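Local coordinates for tailspike protein (PDB 3RIQ) that binds the lipopolysaccharide of Salmonella as the receptor-binding part of a phage tail and probably cleaves its O-antigen chain as an endorhamnosidase, at residues Val94-Phe97 with Asn102-Thr105; Lys120-Lys123 with Asn127-Asp130; Ser442-Pro445 with Gly449-Asn452; Lys474-Gln479 with Val484-Leu489. All blocks are in the same frame, centred on the assembly; numbering follows the deposited sequence.

The four contacts fall into two pairs along an elongated trimeric spike. Interactions 1 and 2 touch each other in the loop region between strands 92-93 and 146-151, beside the parallel beta-helix. Their centres are 10 Å apart, and R96 of interaction 1 reaches D128 and D130 of interaction 2. Interactions 3 and 4 lie beyond the helix, toward the C-terminus, at an antiparallel sheet that both reach. Their centres are 15 Å apart, and N452 CB packs on I478 CD1 at 3.4 Å. Both touch a second subunit. The pairs are far apart: the nearest atoms of interactions 1 and 3 are about 33 Å from each other.

Interaction 1 (Val94-Phe97 with Asn102-Thr105); sequences VYRF and NWVT
F97 and W103 meet through their rings. The two side chains lie alongside each other and point the same way. F97 CE1 sits over the centre of the six-membered ring of W103, and the closest pair is F97 CZ with W103 CZ3 at 3.5 Å. The planes meet obliquely, at 41°. In both residues CG lies anti to the carbonyl carbon (chi1 -71° in W103). This turns the indole back onto the phenyl ring, although W103 CB leaves its backbone on the side away from residues 94-97. R96 comes to the rim of the indole, with CD in its plane, 3.9 Å from W103 CZ3. From CG to NE the R96 chain is extended and runs past the ring, carrying the guanidinium on to D130 and D128, its salt-bridge partners. A single bridge joins the backbones: V104 N gives a nearly straight bond to R96 O at 2.8 Å. V104 CG2 rests on F97 C at 3.6 Å. A water links R96 NH1 to V104 O. W103 NE1 is bound by D319 O, which fixes the indole from the beta-helix side. The contact closes a loop between strand 92-93 and helix 107-112, beside the right-handed parallel beta-helix. An aromatic pair and one backbone bond do the closing, while the arginine charge is probably balanced by the carboxylates of D128 and D130.

Interaction 2 (Lys120-Lys123 with Asn127-Asp130); sequences KGYK and NDHD
Y122 and D128 approach from opposite directions and meet at the phenol hydroxyl. Y122 OH donates to D128 OD1 over a short 2.6 Å. The oxygen is met on its syn side, 25° out of the carboxylate plane. The carboxylate sits at the ring edge, and D128 OD2 comes within 3.4 Å of Y122 CE1. Ring and carboxylate planes are only 30° apart. The torsions aim both groups inward: Y122 CG lies between its backbone N and carbonyl carbon (chi1 63°), and D128 CG lies beside its own N. This tight part is buried and small. R96 NE bonds Y122 OH, and with R96 also the second partner of D128, the acid probably stays charged. N125 N, in the turn between the segments, holds D128 OD2. Elsewhere the contact is loose. The nearest CA atoms, those of K123 and D128, are 9.7 Å apart, and K123 turns away to a salt bridge with E188. H129 is exposed to solvent. D128 itself centres an inverse gamma turn. The whole contact lies in the loop between strand 115-116 and helix 137-140, and Y122 also bonds through its backbone to V94, just after strand 92-93.

Interaction 3 (Ser442-Pro445 with Gly449-Asn452); sequences SMRP and GTIN
The guanidinium of R444 is the flat group here, and the carbonyl oxygens T450 O and I451 O both approach it obliquely. R444 NH1 gives T450 O a weak bond of 3.0 Å, bent to 125° at the hydrogen. Its stronger partner is M447 O, in the turn between the segments. R444 and T450 slide past each other in opposite directions. The arginine leaves with CG anti to the backbone N (chi1 -170°) and bends at chi3 (63°), which folds NH1 back over the turn. Its methylenes touch on the way: R444 CG is 3.2 Å from T450 OG1, and R444 CD is 3.5 Å from I451 O. T450 OG1 is also 3.2 Å from P445 O, but A446 O is within reach of the same hydroxyl proton, so the bond to P445 O is not settled. A water donates to both P445 O and N452 O and so ties the two ends of the turn. Outside the turn, residues 442-444, the end of strand 438-444, pair in parallel with a strand of the second subunit, and E469 of that subunit accepts bonds from I451 N and N452 N. Two carbonyls, M447 O and T450 O, share R444 NH1, so the arginine's charge probably offsets part of their negative charge.

Interaction 4 (Lys474-Gln479 with Val484-Leu489); sequences KLSAIQ and VGELQL
L475 and L487 form a hydrogen-bonded pair, with L475 N to L487 O at 3.0 Å and L487 N to L475 O at 2.9 Å. On the face that carries both leucines, L475 CB packs on L487 CG at 4.0 Å. A477 and V484 make the next hydrogen-bonded pair. V484 N bonds A477 O nearly straight, while the return bond from A477 N is weak. The V484 methyl CG2 lies 3.7 Å from Q479 CB. The strands form an antiparallel beta hairpin, and a beta bulge between these two pairs shifts the register by one. G485 takes up the corner with a positive phi. On the other face K474 and Q488 run alongside each other, and E486 crosses K474 obliquely. E486 OE2 is 3.4 Å from K474 CD, on the lysine's methylenes rather than at its ammonium. Q488 NE2 donates a straight bond (165°) to E486 OE2, met on the anti side, which steadies the carboxylate. E486 OE1 accepts from a water that also bonds S476 OG. R483, just before V484 on the second strand, bonds S476 OG through NE and helps to position it. Further out, E512 of the third subunit also takes a bond from Q488 NE2, and N490 of the second subunit donates to Q479 OE1. Strands 455-461 and 497-500 flank the hairpin on either side in the same sheet.

Interaction 1 (Val94-Phe97 with Asn102-Thr105)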
ATOM      1  N   VAL A  94      -9.678  -8.240  33.436  1.00 15.67           N
ATOM      2  CA  VAL A  94      -9.273  -6.813  33.560  1.00 16.32           C
ATOM      3  C   VAL A  94      -9.683  -6.041  32.296  1.00 15.79           C
ATOM      4  O   VAL A  94      -9.517  -6.563  31.186  1.00 15.47           O
ATOM      5  CB  VAL A  94      -7.742  -6.675  33.885  1.00 16.58           C
ATOM      6  CG1 VAL A  94      -6.830  -7.246  32.762  1.00 18.16           C
ATOM      7  CG2 VAL A  94      -7.378  -5.207  34.141  1.00 15.93           C
ATOM      8  N   TYR A  95     -10.290  -4.860  32.466  1.00 14.64           N
ATOM      9  CA  TYR A  95     -10.766  -4.057  31.349  1.00 14.88           C
ATOM     10  C   TYR A  95     -10.103  -2.699  31.405  1.00 14.62           C
ATOM     11  O   TYR A  95     -10.408  -1.880  32.283  1.00 15.84           O
ATOM     12  CB  TYR A  95     -12.289  -3.934  31.397  1.00 14.47           C
ATOM     13  CG  TYR A  95     -12.850  -3.233  30.166  1.00 14.52           C
ATOM     14  CD1 TYR A  95     -12.682  -3.788  28.900  1.00 15.33           C
ATOM     15  CD2 TYR A  95     -13.556  -2.044  30.272  1.00 16.44           C
ATOM     16  CE1 TYR A  95     -13.170  -3.149  27.772  1.00 14.22           C
ATOM     17  CE2 TYR A  95     -14.088  -1.391  29.129  1.00 16.59           C
ATOM     18  CZ  TYR A  95     -13.870  -1.964  27.878  1.00 16.57           C
ATOM     19  OH  TYR A  95     -14.364  -1.373  26.746  1.00 16.17           O
ATOM     20  N   ARG A  96      -9.169  -2.462  30.489  1.00 14.74           N
ATOM     21  CA  ARG A  96      -8.254  -1.299  30.638  1.00 14.62           C
ATOM     22  C   ARG A  96      -8.726  -0.021  29.923  1.00 15.03           C
ATOM     23  O   ARG A  96      -7.896   0.816  29.568  1.00 15.64           O
ATOM     24  CB  ARG A  96      -6.853  -1.682  30.109  1.00 14.89           C
ATOM     25  CG  ARG A  96      -6.125  -2.740  30.962  1.00 15.59           C
ATOM     26  CD  ARG A  96      -4.747  -3.057  30.423  1.00 15.60           C
ATOM     27  NE  ARG A  96      -3.982  -3.934  31.317  1.00 15.08           N
ATOM     28  CZ  ARG A  96      -3.381  -3.540  32.447  1.00 16.55           C
ATOM     29  NH1 ARG A  96      -3.430  -2.261  32.836  1.00 17.89           N
ATOM     30  NH2 ARG A  96      -2.718  -4.416  33.194  1.00 19.04           N
ATOM     31  N   PHE A  97     -10.035   0.115  29.701  1.00 14.98           N
ATOM     32  CA  PHE A  97     -10.581   1.215  28.889  1.00 15.69           C
ATOM     33  C   PHE A  97     -11.741   1.919  29.571  1.00 16.57           C
ATOM     34  O   PHE A  97     -12.490   1.327  30.339  1.00 17.22           O
ATOM     35  CB  PHE A  97     -10.959   0.716  27.473  1.00 15.39           C
ATOM     36  CG  PHE A  97      -9.808   0.023  26.800  1.00 14.52           C
ATOM     37  CD1 PHE A  97      -8.838   0.761  26.098  1.00 15.93           C
ATOM     38  CD2 PHE A  97      -9.618  -1.363  26.971  1.00 14.61           C
ATOM     39  CE1 PHE A  97      -7.721   0.138  25.545  1.00 14.98           C
ATOM     40  CE2 PHE A  97      -8.515  -2.000  26.434  1.00 15.10           C
ATOM     41  CZ  PHE A  97      -7.547  -1.236  25.715  1.00 15.29           C
ATOM     42  N   ASN A 102     -10.811   5.005  25.709  1.00 15.27           N
ATOM     43  CA  ASN A 102      -9.401   5.380  25.960  1.00 15.32           C
ATOM     44  C   ASN A 102      -8.761   4.578  27.092  1.00 15.13           C
ATOM     45  O   ASN A 102      -9.464   4.084  27.989  1.00 16.31           O
ATOM     46  CB  ASN A 102      -9.288   6.875  26.305  1.00 15.55           C
ATOM     47  CG  ASN A 102      -9.546   7.772  25.110  1.00 16.24           C
ATOM     48  OD1 ASN A 102     -10.286   8.769  25.205  1.00 23.21           O
ATOM     49  ND2 ASN A 102      -8.941   7.436  23.977  1.00 16.44           N
ATOM     50  N   TRP A 103      -7.436   4.451  27.060  1.00 14.77           N
ATOM     51  CA  TRP A 103      -6.720   3.721  28.115  1.00 15.63           C
ATOM     52  C   TRP A 103      -7.002   4.303  29.487  1.00 16.27           C
ATOM     53  O   TRP A 103      -7.019   5.546  29.673  1.00 16.39           O
ATOM     54  CB  TRP A 103      -5.210   3.773  27.892  1.00 15.52           C
ATOM     55  CG  TRP A 103      -4.728   2.956  26.726  1.00 14.28           C
ATOM     56  CD1 TRP A 103      -4.378   3.419  25.468  1.00 14.49           C
ATOM     57  CD2 TRP A 103      -4.537   1.536  26.692  1.00 13.58           C
ATOM     58  NE1 TRP A 103      -3.962   2.368  24.672  1.00 14.41           N
ATOM     59  CE2 TRP A 103      -4.058   1.203  25.388  1.00 14.47           C
ATOM     60  CE3 TRP A 103      -4.716   0.510  27.628  1.00 12.98           C
ATOM     61  CZ2 TRP A 103      -3.771  -0.125  24.997  1.00 12.91           C
ATOM     62  CZ3 TRP A 103      -4.413  -0.799  27.248  1.00 12.96           C
ATOM     63  CH2 TRP A 103      -3.935  -1.103  25.946  1.00 13.56           C
ATOM     64  N   VAL A 104      -7.172   3.392  30.444  1.00 16.45           N
ATOM     65  CA  VAL A 104      -7.181   3.692  31.877  1.00 18.57           C
ATOM     66  C   VAL A 104      -5.878   3.125  32.443  1.00 19.61           C
ATOM     67  O   VAL A 104      -5.591   1.935  32.274  1.00 19.03           O
ATOM     68  CB  VAL A 104      -8.384   3.036  32.602  1.00 18.82           C
ATOM     69  CG1 VAL A 104      -8.271   3.221  34.141  1.00 21.78           C
ATOM     70  CG2 VAL A 104      -9.712   3.609  32.059  1.00 19.91           C
ATOM     71  N   THR A 105      -5.072   3.967  33.085  1.00 20.17           N
ATOM     72  CA  THR A 105      -3.769   3.490  33.569  1.00 21.32           C
ATOM     73  C   THR A 105      -3.556   3.631  35.075  1.00 21.82           C
ATOM     74  O   THR A 105      -2.640   3.007  35.615  1.00 22.19           O
ATOM     75  CB  THR A 105      -2.597   4.195  32.841  1.00 21.11           C
ATOM     76  OG1 THR A 105      -2.648   5.594  33.130  1.00 24.31           O
ATOM     77  CG2 THR A 105      -2.639   3.976  31.325  1.00 20.08           C
TER
HETATM   78  O   HOH W   1      -3.807   0.175  31.247  1.00 18.60           O

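Interaction 2 (Lys120-Lys123 with Asn127-Asp130)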
ATOM      1  N   LYS A 120     -15.680  -9.104  27.198  1.00 15.23           N
ATOM      2  CA  LYS A 120     -14.549  -8.185  26.970  1.00 15.00           C
ATOM      3  C   LYS A 120     -13.582  -8.253  28.156  1.00 14.87           C
ATOM      4  O   LYS A 120     -13.904  -8.834  29.221  1.00 15.62           O
ATOM      5  CB  LYS A 120     -15.039  -6.732  26.758  1.00 15.40           C
ATOM      6  CG  LYS A 120     -15.622  -6.093  27.985  1.00 15.18           C
ATOM      7  CD  LYS A 120     -16.404  -4.840  27.604  1.00 18.46           C
ATOM      8  CE  LYS A 120     -16.706  -3.999  28.827  1.00 20.79           C
ATOM      9  NZ  LYS A 120     -17.771  -2.979  28.514  1.00 25.14           N
ATOM     10  N   GLY A 121     -12.434  -7.608  28.001  1.00 14.78           N
ATOM     11  CA  GLY A 121     -11.334  -7.757  28.957  1.00 14.77           C
ATOM     12  C   GLY A 121     -10.658  -9.107  28.796  1.00 14.12           C
ATOM     13  O   GLY A 121     -11.131  -9.964  28.063  1.00 15.12           O
ATOM     14  N   TYR A 122      -9.530  -9.266  29.470  1.00 14.06           N
ATOM     15  CA  TYR A 122      -8.804 -10.553  29.473  1.00 14.61           C
ATOM     16  C   TYR A 122      -8.413 -10.937  30.895  1.00 15.97           C
ATOM     17  O   TYR A 122      -8.404 -10.094  31.800  1.00 16.12           O
ATOM     18  CB  TYR A 122      -7.565 -10.479  28.542  1.00 14.45           C
ATOM     19  CG  TYR A 122      -6.533  -9.468  28.987  1.00 14.13           C
ATOM     20  CD1 TYR A 122      -5.569  -9.808  29.946  1.00 15.76           C
ATOM     21  CD2 TYR A 122      -6.514  -8.170  28.436  1.00 15.55           C
ATOM     22  CE1 TYR A 122      -4.598  -8.872  30.377  1.00 16.76           C
ATOM     23  CE2 TYR A 122      -5.571  -7.220  28.872  1.00 16.83           C
ATOM     24  CZ  TYR A 122      -4.618  -7.578  29.841  1.00 16.55           C
ATOM     25  OH  TYR A 122      -3.686  -6.652  30.248  1.00 19.15           O
ATOM     26  N   LYS A 123      -8.075 -12.205  31.096  1.00 16.48           N
ATOM     27  CA  LYS A 123      -7.713 -12.663  32.445  1.00 18.36           C
ATOM     28  C   LYS A 123      -6.394 -12.037  32.940  1.00 19.74           C
ATOM     29  O   LYS A 123      -5.384 -12.069  32.259  1.00 20.36           O
ATOM     30  CB  LYS A 123      -7.640 -14.192  32.544  1.00 19.23           C
ATOM     31  CG  LYS A 123      -6.719 -14.863  31.547  1.00 21.26           C
ATOM     32  CD  LYS A 123      -5.915 -15.995  32.198  1.00 23.74           C
ATOM     33  CE  LYS A 123      -5.295 -16.841  31.115  1.00 27.31           C
ATOM     34  NZ  LYS A 123      -4.497 -17.999  31.681  1.00 28.02           N
ATOM     35  N   ASN A 127       2.141 -10.524  33.182  1.00 28.63           N
ATOM     36  CA  ASN A 127       2.538  -9.394  32.372  1.00 29.17           C
ATOM     37  C   ASN A 127       1.801  -8.103  32.786  1.00 29.00           C
ATOM     38  O   ASN A 127       2.095  -7.011  32.252  1.00 29.24           O
ATOM     39  CB  ASN A 127       2.297  -9.720  30.885  1.00 29.51           C
ATOM     40  CG  ASN A 127       3.252 -10.794  30.352  1.00 30.64           C
ATOM     41  OD1 ASN A 127       4.383 -10.965  30.846  1.00 33.38           O
ATOM     42  ND2 ASN A 127       2.804 -11.507  29.312  1.00 31.55           N
ATOM     43  N   ASP A 128       0.828  -8.242  33.692  1.00 28.24           N
ATOM     44  CA  ASP A 128       0.047  -7.095  34.198  1.00 27.95           C
ATOM     45  C   ASP A 128       0.713  -6.542  35.448  1.00 28.92           C
ATOM     46  O   ASP A 128       0.192  -6.644  36.574  1.00 27.75           O
ATOM     47  CB  ASP A 128      -1.418  -7.454  34.474  1.00 27.00           C
ATOM     48  CG  ASP A 128      -2.162  -7.883  33.218  1.00 25.71           C
ATOM     49  OD1 ASP A 128      -2.070  -7.188  32.175  1.00 24.81           O
ATOM     50  OD2 ASP A 128      -2.814  -8.940  33.261  1.00 24.39           O
ATOM     51  N   HIS A 129       1.870  -5.929  35.213  1.00 30.22           N
ATOM     52  CA  HIS A 129       2.773  -5.507  36.285  1.00 31.70           C
ATOM     53  C   HIS A 129       2.119  -4.527  37.253  1.00 31.79           C
ATOM     54  O   HIS A 129       2.464  -4.515  38.429  1.00 32.76           O
ATOM     55  CB  HIS A 129       4.068  -4.935  35.695  1.00 31.95           C
ATOM     56  CG  HIS A 129       4.787  -5.881  34.779  1.00 33.66           C
ATOM     57  ND1 HIS A 129       5.143  -7.162  35.155  1.00 35.18           N
ATOM     58  CD2 HIS A 129       5.234  -5.725  33.507  1.00 34.49           C
ATOM     59  CE1 HIS A 129       5.760  -7.758  34.149  1.00 35.62           C
ATOM     60  NE2 HIS A 129       5.830  -6.908  33.137  1.00 33.90           N
ATOM     61  N   ASP A 130       1.168  -3.732  36.758  1.00 31.37           N
ATOM     62  CA  ASP A 130       0.482  -2.725  37.575  1.00 30.62           C
ATOM     63  C   ASP A 130      -0.477  -3.282  38.654  1.00 31.12           C
ATOM     64  O   ASP A 130      -0.675  -2.643  39.694  1.00 31.49           O
ATOM     65  CB  ASP A 130      -0.237  -1.680  36.692  1.00 30.00           C
ATOM     66  CG  ASP A 130      -1.333  -2.285  35.798  1.00 28.31           C
ATOM     67  OD1 ASP A 130      -1.350  -3.511  35.607  1.00 28.36           O
ATOM     68  OD2 ASP A 130      -2.176  -1.519  35.266  1.00 23.62           O
TER

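Interaction 3 (Ser442-Pro445 with Gly449-Asn452)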
ATOM      1  N   SER A 442      18.668  25.986   5.098  1.00 14.83           N
ATOM      2  CA  SER A 442      19.812  25.786   5.982  1.00 15.78           C
ATOM      3  C   SER A 442      20.536  24.517   5.562  1.00 15.33           C
ATOM      4  O   SER A 442      19.870  23.525   5.192  1.00 15.99           O
ATOM      5  CB  SER A 442      19.385  25.670   7.441  1.00 16.83           C
ATOM      6  OG  SER A 442      18.569  26.756   7.836  1.00 20.00           O
ATOM      7  N   MET A 443      21.868  24.540   5.622  1.00 15.77           N
ATOM      8  CA  MET A 443      22.681  23.360   5.276  1.00 16.02           C
ATOM      9  C   MET A 443      23.625  23.071   6.420  1.00 16.16           C
ATOM     10  O   MET A 443      24.357  23.969   6.867  1.00 15.85           O
ATOM     11  CB  MET A 443      23.441  23.551   3.960  1.00 17.06           C
ATOM     12  CG  MET A 443      22.503  23.988   2.825  1.00 17.95           C
ATOM     13  SD  MET A 443      23.232  24.602   1.275  1.00 26.66           S
ATOM     14  CE  MET A 443      24.547  23.535   1.123  1.00 22.61           C
ATOM     15  N   ARG A 444      23.553  21.831   6.918  1.00 16.64           N
ATOM     16  CA  ARG A 444      24.347  21.390   8.098  1.00 16.60           C
ATOM     17  C   ARG A 444      25.222  20.174   7.727  1.00 16.34           C
ATOM     18  O   ARG A 444      24.909  19.026   8.094  1.00 15.83           O
ATOM     19  CB  ARG A 444      23.438  21.112   9.322  1.00 16.22           C
ATOM     20  CG  ARG A 444      24.196  20.882  10.664  1.00 16.26           C
ATOM     21  CD  ARG A 444      23.239  20.781  11.876  1.00 16.17           C
ATOM     22  NE  ARG A 444      22.364  19.614  11.732  1.00 16.17           N
ATOM     23  CZ  ARG A 444      22.709  18.369  12.075  1.00 15.61           C
ATOM     24  NH1 ARG A 444      23.892  18.131  12.671  1.00 17.65           N
ATOM     25  NH2 ARG A 444      21.863  17.366  11.819  1.00 16.91           N
ATOM     26  N   PRO A 445      26.318  20.421   6.975  1.00 15.45           N
ATOM     27  CA  PRO A 445      27.352  19.378   6.810  1.00 16.31           C
ATOM     28  C   PRO A 445      28.083  19.087   8.123  1.00 16.69           C
ATOM     29  O   PRO A 445      27.823  19.742   9.145  1.00 17.41           O
ATOM     30  CB  PRO A 445      28.305  19.973   5.799  1.00 17.09           C
ATOM     31  CG  PRO A 445      28.192  21.475   5.990  1.00 15.64           C
ATOM     32  CD  PRO A 445      26.712  21.708   6.360  1.00 15.44           C
ATOM     33  N   GLY A 449      28.950  16.155  14.070  1.00 23.74           N
ATOM     34  CA  GLY A 449      29.699  16.977  15.027  1.00 24.48           C
ATOM     35  C   GLY A 449      29.327  18.440  15.036  1.00 24.46           C
ATOM     36  O   GLY A 449      30.094  19.272  15.560  1.00 27.33           O
ATOM     37  N   THR A 450      28.187  18.786  14.447  1.00 23.16           N
ATOM     38  CA  THR A 450      27.719  20.176  14.493  1.00 21.21           C
ATOM     39  C   THR A 450      26.307  20.255  15.064  1.00 21.18           C
ATOM     40  O   THR A 450      25.512  19.303  14.910  1.00 22.12           O
ATOM     41  CB  THR A 450      27.754  20.863  13.071  1.00 21.24           C
ATOM     42  OG1 THR A 450      26.917  20.145  12.150  1.00 20.81           O
ATOM     43  CG2 THR A 450      29.180  20.920  12.516  1.00 21.73           C
ATOM     44  N   ILE A 451      25.990  21.378  15.700  1.00 20.62           N
ATOM     45  CA  ILE A 451      24.642  21.722  16.134  1.00 22.03           C
ATOM     46  C   ILE A 451      24.025  22.722  15.134  1.00 21.04           C
ATOM     47  O   ILE A 451      22.851  22.619  14.788  1.00 22.15           O
ATOM     48  CB  ILE A 451      24.663  22.401  17.560  1.00 23.16           C
ATOM     49  CG1 ILE A 451      25.173  21.433  18.633  1.00 27.48           C
ATOM     50  CG2 ILE A 451      23.292  22.970  17.938  1.00 25.67           C
ATOM     51  CD1 ILE A 451      24.482  20.109  18.651  1.00 32.26           C
ATOM     52  N   ASN A 452      24.821  23.706  14.703  1.00 20.68           N
ATOM     53  CA  ASN A 452      24.349  24.809  13.872  1.00 20.21           C
ATOM     54  C   ASN A 452      24.704  24.626  12.401  1.00 18.93           C
ATOM     55  O   ASN A 452      25.705  23.972  12.076  1.00 19.05           O
ATOM     56  CB  ASN A 452      24.962  26.135  14.373  1.00 20.61           C
ATOM     57  CG  ASN A 452      24.640  26.410  15.824  1.00 22.20           C
ATOM     58  OD1 ASN A 452      25.549  26.465  16.682  1.00 25.33           O
ATOM     59  ND2 ASN A 452      23.350  26.548  16.127  1.00 21.59           N
TER
HETATM   60  O   HOH W   2      27.140  22.605   9.773  1.00 18.63           O

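Interaction 4 (Lys474-Gln479 with Val484-Leu489)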
ATOM      1  N   LYS A 474      19.070  37.335   2.521  1.00 15.94           N
ATOM      2  CA  LYS A 474      20.259  37.265   3.358  1.00 16.09           C
ATOM      3  C   LYS A 474      20.962  35.948   3.121  1.00 15.60           C
ATOM      4  O   LYS A 474      20.297  34.923   2.844  1.00 16.05           O
ATOM      5  CB  LYS A 474      19.914  37.360   4.848  1.00 17.40           C
ATOM      6  CG  LYS A 474      18.996  38.496   5.208  1.00 18.39           C
ATOM      7  CD  LYS A 474      18.494  38.321   6.634  1.00 21.65           C
ATOM      8  CE  LYS A 474      17.526  39.427   6.970  1.00 26.68           C
ATOM      9  NZ  LYS A 474      16.941  39.319   8.345  1.00 28.06           N
ATOM     10  N   LEU A 475      22.284  35.939   3.272  1.00 15.45           N
ATOM     11  CA  LEU A 475      23.068  34.705   3.167  1.00 15.92           C
ATOM     12  C   LEU A 475      24.261  34.822   4.100  1.00 16.14           C
ATOM     13  O   LEU A 475      24.973  35.843   4.057  1.00 15.93           O
ATOM     14  CB  LEU A 475      23.540  34.472   1.720  1.00 15.22           C
ATOM     15  CG  LEU A 475      24.453  33.264   1.440  1.00 14.62           C
ATOM     16  CD1 LEU A 475      23.759  31.931   1.812  1.00 14.37           C
ATOM     17  CD2 LEU A 475      24.957  33.239  -0.038  1.00 16.00           C
ATOM     18  N   SER A 476      24.480  33.824   4.964  1.00 16.23           N
ATOM     19  CA  SER A 476      25.550  33.942   5.971  1.00 15.91           C
ATOM     20  C   SER A 476      26.257  32.618   6.242  1.00 15.81           C
ATOM     21  O   SER A 476      25.660  31.529   6.093  1.00 16.24           O
ATOM     22  CB  SER A 476      25.011  34.516   7.311  1.00 16.15           C
ATOM     23  OG  SER A 476      24.091  33.574   7.899  1.00 18.40           O
ATOM     24  N   ALA A 477      27.529  32.737   6.596  1.00 16.93           N
ATOM     25  CA  ALA A 477      28.351  31.635   7.098  1.00 16.63           C
ATOM     26  C   ALA A 477      28.319  31.629   8.635  1.00 17.15           C
ATOM     27  O   ALA A 477      27.492  32.313   9.244  1.00 17.77           O
ATOM     28  CB  ALA A 477      29.813  31.780   6.592  1.00 16.77           C
ATOM     29  N   ILE A 478      29.203  30.846   9.246  1.00 17.58           N
ATOM     30  CA  ILE A 478      29.270  30.758  10.704  1.00 18.12           C
ATOM     31  C   ILE A 478      30.755  30.774  11.118  1.00 19.31           C
ATOM     32  O   ILE A 478      31.628  30.312  10.372  1.00 18.95           O
ATOM     33  CB  ILE A 478      28.501  29.474  11.233  1.00 17.89           C
ATOM     34  CG1 ILE A 478      28.195  29.574  12.748  1.00 19.40           C
ATOM     35  CG2 ILE A 478      29.237  28.169  10.853  1.00 18.03           C
ATOM     36  CD1 ILE A 478      27.147  28.538  13.273  1.00 19.21           C
ATOM     37  N   GLN A 479      31.011  31.301  12.313  1.00 20.22           N
ATOM     38  CA  GLN A 479      32.369  31.341  12.891  1.00 21.40           C
ATOM     39  C   GLN A 479      32.256  31.372  14.424  1.00 22.54           C
ATOM     40  O   GLN A 479      31.514  32.184  14.961  1.00 21.71           O
ATOM     41  CB  GLN A 479      33.132  32.600  12.405  1.00 21.72           C
ATOM     42  CG  GLN A 479      34.591  32.652  12.848  1.00 22.41           C
ATOM     43  CD  GLN A 479      35.453  31.595  12.195  1.00 23.15           C
ATOM     44  OE1 GLN A 479      35.317  31.322  11.003  1.00 23.92           O
ATOM     45  NE2 GLN A 479      36.350  30.980  12.985  1.00 26.15           N
ATOM     46  N   VAL A 484      28.030  34.823  10.657  1.00 18.76           N
ATOM     47  CA  VAL A 484      28.976  35.884  10.257  1.00 19.18           C
ATOM     48  C   VAL A 484      28.989  36.061   8.736  1.00 18.40           C
ATOM     49  O   VAL A 484      28.449  35.236   8.003  1.00 19.29           O
ATOM     50  CB  VAL A 484      30.448  35.573  10.687  1.00 19.36           C
ATOM     51  CG1 VAL A 484      30.607  35.489  12.196  1.00 20.45           C
ATOM     52  CG2 VAL A 484      30.971  34.335  10.004  1.00 20.70           C
ATOM     53  N   GLY A 485      29.652  37.105   8.269  1.00 18.53           N
ATOM     54  CA  GLY A 485      29.864  37.281   6.834  1.00 18.50           C
ATOM     55  C   GLY A 485      28.571  37.398   6.047  1.00 19.18           C
ATOM     56  O   GLY A 485      28.421  36.783   5.002  1.00 19.73           O
ATOM     57  N   GLU A 486      27.615  38.159   6.569  1.00 18.69           N
ATOM     58  CA  GLU A 486      26.281  38.133   6.012  1.00 18.97           C
ATOM     59  C   GLU A 486      26.131  39.120   4.890  1.00 18.88           C
ATOM     60  O   GLU A 486      26.320  40.333   5.087  1.00 20.45           O
ATOM     61  CB  GLU A 486      25.225  38.402   7.093  1.00 18.16           C
ATOM     62  CG  GLU A 486      23.791  38.376   6.562  1.00 20.19           C
ATOM     63  CD  GLU A 486      22.774  38.089   7.647  1.00 20.20           C
ATOM     64  OE1 GLU A 486      23.036  37.194   8.472  1.00 22.32           O
ATOM     65  OE2 GLU A 486      21.710  38.763   7.675  1.00 20.57           O
ATOM     66  N   LEU A 487      25.834  38.609   3.699  1.00 17.67           N
ATOM     67  CA  LEU A 487      25.395  39.500   2.647  1.00 18.37           C
ATOM     68  C   LEU A 487      23.914  39.710   2.757  1.00 16.81           C
ATOM     69  O   LEU A 487      23.180  38.779   3.143  1.00 15.66           O
ATOM     70  CB  LEU A 487      25.805  38.996   1.270  1.00 20.77           C
ATOM     71  CG  LEU A 487      24.998  38.030   0.453  1.00 21.98           C
ATOM     72  CD1 LEU A 487      23.691  38.600  -0.079  1.00 23.10           C
ATOM     73  CD2 LEU A 487      25.830  37.513  -0.716  1.00 21.43           C
ATOM     74  N   GLN A 488      23.463  40.905   2.393  1.00 16.25           N
ATOM     75  CA  GLN A 488      22.031  41.144   2.285  1.00 16.29           C
ATOM     76  C   GLN A 488      21.711  41.854   0.988  1.00 16.36           C
ATOM     77  O   GLN A 488      22.572  42.555   0.422  1.00 16.87           O
ATOM     78  CB  GLN A 488      21.519  41.985   3.468  1.00 16.33           C
ATOM     79  CG  GLN A 488      21.948  41.454   4.848  1.00 16.90           C
ATOM     80  CD  GLN A 488      21.274  42.189   5.998  1.00 17.57           C
ATOM     81  OE1 GLN A 488      20.891  43.359   5.872  1.00 18.90           O
ATOM     82  NE2 GLN A 488      21.078  41.485   7.112  1.00 18.35           N
ATOM     83  N   LEU A 489      20.476  41.679   0.509  1.00 16.03           N
ATOM     84  CA  LEU A 489      19.969  42.439  -0.641  0.50 16.63           C
ATOM     85  C   LEU A 489      18.671  43.138  -0.264  1.00 16.37           C
ATOM     86  O   LEU A 489      17.781  42.526   0.347  1.00 16.91           O
ATOM     87  CB  LEU A 489      19.701  41.543  -1.857  0.50 17.10           C
ATOM     88  CG  LEU A 489      20.857  40.772  -2.505  0.50 17.54           C
ATOM     89  CD1 LEU A 489      21.877  41.674  -3.186  0.50 18.03           C
ATOM     90  CD2 LEU A 489      21.528  39.895  -1.502  0.50 20.92           C
TER
HETATM   91  O   HOH W   3      21.786  34.790   8.445  1.00 18.85           O